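Local coordinates for protein 3-Hydroxyacyl-CoA dehydrogenase (Ralstonia eutropha H16, PDB 4PZC) that probably catalyses the NAD-dependent oxidation of (S)-3-hydroxyacyl-CoA thioesters, 3-hydroxybutyryl-CoA among them, to the 3-oxoacyl-CoA, at residues Ala127-His140 / Val151-His164. Numbering follows the deposited sequence.
Sequences AAVTSRADRFIGMH and VELIRGLQTSDTTH
His140 and Glu152 face each other as a hydrogen-bonded antiparallel pair, their side chains running alongside each other from the same face of the sheet. Carboxylate oxygen OE1 of Glu152 sits 3.0 Å from ring carbon CD2 of His140 and 4.1 Å from its NE2, with the two planes turned 52° apart. The imidazole is placed there by an extended first torsion, CG anti to the backbone N (chi1 179°). Backbone bonds run both ways between these residues, and again between Gly138 and Ile154, where Ile154 N reaches Gly138 O at 2.8 Å in a nearly straight bond (173°). Between them lies the non-hydrogen-bonded pair Met139 and Leu153, with Met139 CG 4.4 Å from Leu153 CD2; Met139 CB also packs diagonally on Val151 CG1 (3.9 Å).

Strands 136-141 and 150-155 thus form a beta hairpin that carries the otherwise parallel Rossmann sheet of the NAD-binding domain into an antiparallel step. The chain then turns into helix 161-173, with Ser160 as its N-cap residue. Before that turn, Thr159 OG1 donates to Phe136 O (2.6 Å) in the carbonyl plane, while its CG2 meets Ile137 CG1 at 3.7 Å, so the hydroxyl is bonded to the backbone while the methyl packs on an apolar side chain. The amide of Gln158 lies against Ala127 CB, and Gln158 CB lies beside Ala133 CB (3.4 Å); Gln158 NE2 is held by Thr124 O.

Farther out, Arg155 grips Asp161 OD1 with NH1 and NH2, tying the strand to the first turn of the helix. The other carboxylate oxygen of Glu152, OE2, accepts from the backbone N of Val188 and Val189, which fixes the acid beside His140, predicted to be important for catalysis. Ser119, a predicted CoA-binding residue, touches the same histidine.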
# COMPACT_ATOMS: atom_id res chain seq x y z
N ALA A 127 24.67 -1.12 -18.35
CA ALA A 127 25.29 -2.32 -18.92
C ALA A 127 26.01 -2.09 -20.27
O ALA A 127 27.12 -2.58 -20.47
CB ALA A 127 24.25 -3.42 -19.08
N ALA A 128 25.38 -1.37 -21.19
CA ALA A 128 25.97 -1.17 -22.53
C ALA A 128 27.21 -0.27 -22.55
O ALA A 128 27.91 -0.24 -23.57
CB ALA A 128 24.94 -0.66 -23.52
N VAL A 129 27.49 0.48 -21.48
CA VAL A 129 28.78 1.20 -21.41
C VAL A 129 29.96 0.33 -21.00
O VAL A 129 31.09 0.74 -21.25
CB VAL A 129 28.79 2.45 -20.51
CG1 VAL A 129 27.61 3.34 -20.83
CG2 VAL A 129 28.87 2.09 -19.02
N THR A 130 29.72 -0.82 -20.35
CA THR A 130 30.81 -1.71 -20.00
C THR A 130 31.25 -2.53 -21.21
O THR A 130 30.56 -2.56 -22.22
CB THR A 130 30.46 -2.67 -18.86
OG1 THR A 130 29.58 -3.69 -19.34
CG2 THR A 130 29.85 -1.93 -17.69
N SER A 131 32.39 -3.19 -21.09
CA SER A 131 32.95 -4.02 -22.16
C SER A 131 32.35 -5.42 -22.19
O SER A 131 32.39 -6.07 -23.23
CB SER A 131 34.46 -4.15 -22.01
OG SER A 131 34.76 -5.04 -20.95
N ARG A 132 31.85 -5.90 -21.05
CA ARG A 132 31.05 -7.14 -21.02
C ARG A 132 29.71 -6.84 -20.31
O ARG A 132 29.59 -6.91 -19.08
CB ARG A 132 31.79 -8.31 -20.33
CG ARG A 132 33.05 -8.83 -21.05
CD ARG A 132 32.80 -9.87 -22.14
NE ARG A 132 32.01 -11.03 -21.68
CZ ARG A 132 32.47 -12.07 -20.97
NH1 ARG A 132 33.75 -12.14 -20.59
NH2 ARG A 132 31.65 -13.05 -20.62
N ALA A 133 28.72 -6.48 -21.11
CA ALA A 133 27.36 -6.26 -20.61
C ALA A 133 26.79 -7.48 -19.88
O ALA A 133 26.22 -7.33 -18.82
CB ALA A 133 26.46 -5.87 -21.76
N ASP A 134 26.98 -8.68 -20.44
CA ASP A 134 26.42 -9.89 -19.83
C ASP A 134 26.87 -10.11 -18.39
O ASP A 134 26.23 -10.83 -17.62
CB ASP A 134 26.74 -11.13 -20.67
CG ASP A 134 28.14 -11.65 -20.43
OD1 ASP A 134 29.08 -11.01 -20.96
OD2 ASP A 134 28.30 -12.71 -19.73
N ARG A 135 27.99 -9.49 -18.04
CA ARG A 135 28.47 -9.53 -16.67
C ARG A 135 27.97 -8.32 -15.86
O ARG A 135 28.41 -8.10 -14.74
CB ARG A 135 30.01 -9.59 -16.66
CG ARG A 135 30.57 -10.89 -17.22
CD ARG A 135 30.58 -11.95 -16.14
NE ARG A 135 30.02 -13.22 -16.60
CZ ARG A 135 29.56 -14.18 -15.80
NH1 ARG A 135 29.59 -14.05 -14.47
NH2 ARG A 135 29.05 -15.28 -16.34
N PHE A 136 27.04 -7.54 -16.42
CA PHE A 136 26.50 -6.39 -15.71
C PHE A 136 25.08 -6.65 -15.27
O PHE A 136 24.27 -7.14 -16.05
CB PHE A 136 26.52 -5.14 -16.59
CG PHE A 136 26.12 -3.90 -15.86
CD1 PHE A 136 27.05 -3.18 -15.15
CD2 PHE A 136 24.81 -3.49 -15.83
CE1 PHE A 136 26.68 -2.05 -14.45
CE2 PHE A 136 24.43 -2.36 -15.13
CZ PHE A 136 25.36 -1.65 -14.43
N ILE A 137 24.77 -6.29 -14.03
CA ILE A 137 23.45 -6.50 -13.47
C ILE A 137 23.10 -5.31 -12.58
O ILE A 137 23.98 -4.57 -12.18
CB ILE A 137 23.41 -7.80 -12.66
CG1 ILE A 137 21.98 -8.31 -12.54
CG2 ILE A 137 24.02 -7.59 -11.28
CD1 ILE A 137 21.84 -9.59 -11.74
N GLY A 138 21.81 -5.10 -12.31
CA GLY A 138 21.35 -4.00 -11.44
C GLY A 138 20.88 -4.52 -10.10
O GLY A 138 20.35 -5.63 -10.02
N MET A 139 21.10 -3.75 -9.05
CA MET A 139 20.53 -4.05 -7.75
C MET A 139 19.89 -2.81 -7.14
O MET A 139 20.30 -1.68 -7.42
CB MET A 139 21.58 -4.60 -6.82
CG MET A 139 22.39 -5.70 -7.47
SD MET A 139 23.88 -6.14 -6.55
CE MET A 139 23.18 -7.00 -5.12
N HIS A 140 18.86 -3.01 -6.34
CA HIS A 140 18.24 -1.94 -5.62
C HIS A 140 18.08 -2.46 -4.21
O HIS A 140 17.20 -3.29 -3.94
CB HIS A 140 16.90 -1.54 -6.27
CG HIS A 140 16.16 -0.44 -5.56
ND1 HIS A 140 16.72 0.80 -5.31
CD2 HIS A 140 14.90 -0.38 -5.06
CE1 HIS A 140 15.85 1.56 -4.67
NE2 HIS A 140 14.74 0.87 -4.51
N VAL A 151 16.21 -7.11 -2.01
CA VAL A 151 16.86 -6.41 -3.09
C VAL A 151 16.11 -6.70 -4.39
O VAL A 151 15.64 -7.85 -4.62
CB VAL A 151 18.28 -6.90 -3.31
CG1 VAL A 151 19.07 -5.90 -4.14
CG2 VAL A 151 18.96 -7.14 -1.97
N GLU A 152 16.02 -5.68 -5.23
CA GLU A 152 15.52 -5.90 -6.55
C GLU A 152 16.73 -6.22 -7.38
O GLU A 152 17.72 -5.50 -7.33
CB GLU A 152 14.78 -4.68 -7.08
CG GLU A 152 13.63 -4.23 -6.19
CD GLU A 152 12.77 -3.13 -6.81
OE1 GLU A 152 13.23 -1.98 -6.99
OE2 GLU A 152 11.60 -3.43 -7.08
N LEU A 153 16.66 -7.34 -8.10
CA LEU A 153 17.72 -7.77 -8.99
C LEU A 153 17.20 -7.44 -10.34
O LEU A 153 16.17 -7.95 -10.74
CB LEU A 153 17.94 -9.27 -8.89
CG LEU A 153 18.35 -9.79 -7.51
CD1 LEU A 153 18.50 -11.31 -7.55
CD2 LEU A 153 19.63 -9.11 -7.02
N ILE A 154 17.89 -6.56 -11.04
CA ILE A 154 17.34 -6.02 -12.25
C ILE A 154 18.22 -6.37 -13.44
O ILE A 154 19.38 -5.97 -13.54
CB ILE A 154 17.16 -4.52 -12.17
CG1 ILE A 154 16.45 -4.15 -10.87
CG2 ILE A 154 16.37 -4.07 -13.38
CD1 ILE A 154 17.29 -3.37 -9.87
N ARG A 155 17.64 -7.14 -14.34
CA ARG A 155 18.39 -7.62 -15.45
C ARG A 155 18.28 -6.59 -16.50
O ARG A 155 17.18 -6.19 -16.88
CB ARG A 155 17.82 -8.94 -15.94
CG ARG A 155 18.18 -10.06 -15.00
CD ARG A 155 17.70 -11.42 -15.44
NE ARG A 155 18.38 -11.93 -16.64
CZ ARG A 155 18.58 -13.22 -16.90
NH1 ARG A 155 18.19 -14.15 -16.03
NH2 ARG A 155 19.19 -13.58 -18.02
N GLY A 156 19.43 -6.13 -16.95
CA GLY A 156 19.49 -5.48 -18.23
C GLY A 156 19.06 -6.52 -19.26
O GLY A 156 19.06 -7.73 -19.02
N LEU A 157 18.68 -6.02 -20.41
CA LEU A 157 18.46 -6.83 -21.60
C LEU A 157 19.67 -7.75 -21.90
O LEU A 157 19.52 -8.74 -22.62
CB LEU A 157 18.21 -5.87 -22.76
CG LEU A 157 17.53 -6.36 -24.02
CD1 LEU A 157 16.18 -6.97 -23.67
CD2 LEU A 157 17.35 -5.22 -25.02
N GLN A 158 20.86 -7.42 -21.38
CA GLN A 158 22.10 -8.14 -21.68
C GLN A 158 22.53 -9.10 -20.60
O GLN A 158 23.21 -10.08 -20.88
CB GLN A 158 23.27 -7.18 -21.85
CG GLN A 158 23.04 -6.08 -22.85
CD GLN A 158 22.66 -4.81 -22.16
OE1 GLN A 158 21.86 -4.82 -21.22
NE2 GLN A 158 23.24 -3.69 -22.61
N THR A 159 22.20 -8.79 -19.35
CA THR A 159 22.63 -9.61 -18.23
C THR A 159 22.47 -11.07 -18.62
O THR A 159 21.46 -11.42 -19.18
CB THR A 159 21.78 -9.29 -17.00
OG1 THR A 159 21.86 -7.89 -16.74
CG2 THR A 159 22.26 -10.05 -15.77
N SER A 160 23.47 -11.91 -18.33
CA SER A 160 23.41 -13.35 -18.65
C SER A 160 22.67 -14.08 -17.59
O SER A 160 22.56 -13.61 -16.45
CB SER A 160 24.81 -13.95 -18.73
OG SER A 160 25.50 -13.88 -17.49
N ASP A 161 22.21 -15.28 -17.92
CA ASP A 161 21.60 -16.15 -16.90
C ASP A 161 22.59 -16.44 -15.77
O ASP A 161 22.23 -16.47 -14.58
CB ASP A 161 21.13 -17.46 -17.53
CG ASP A 161 19.94 -17.26 -18.43
OD1 ASP A 161 19.07 -16.45 -18.07
OD2 ASP A 161 19.88 -17.90 -19.50
N THR A 162 23.84 -16.64 -16.16
CA THR A 162 24.90 -16.95 -15.23
C THR A 162 25.16 -15.81 -14.24
O THR A 162 25.31 -16.07 -13.03
CB THR A 162 26.20 -17.26 -15.99
OG1 THR A 162 25.91 -17.96 -17.22
CG2 THR A 162 27.16 -18.07 -15.11
N THR A 163 25.24 -14.58 -14.77
CA THR A 163 25.48 -13.38 -13.96
C THR A 163 24.35 -13.26 -12.99
O THR A 163 24.53 -12.87 -11.84
CB THR A 163 25.46 -12.07 -14.77
OG1 THR A 163 26.50 -12.07 -15.76
CG2 THR A 163 25.67 -10.88 -13.86
N HIS A 164 23.17 -13.57 -13.49
CA HIS A 164 21.97 -13.47 -12.68
C HIS A 164 22.03 -14.41 -11.48
O HIS A 164 21.88 -13.96 -10.34
CB HIS A 164 20.73 -13.71 -13.52
CG HIS A 164 19.54 -14.11 -12.72
ND1 HIS A 164 19.00 -13.29 -11.76
CD2 HIS A 164 18.79 -15.23 -12.74
CE1 HIS A 164 17.96 -13.90 -11.21
NE2 HIS A 164 17.81 -15.08 -11.79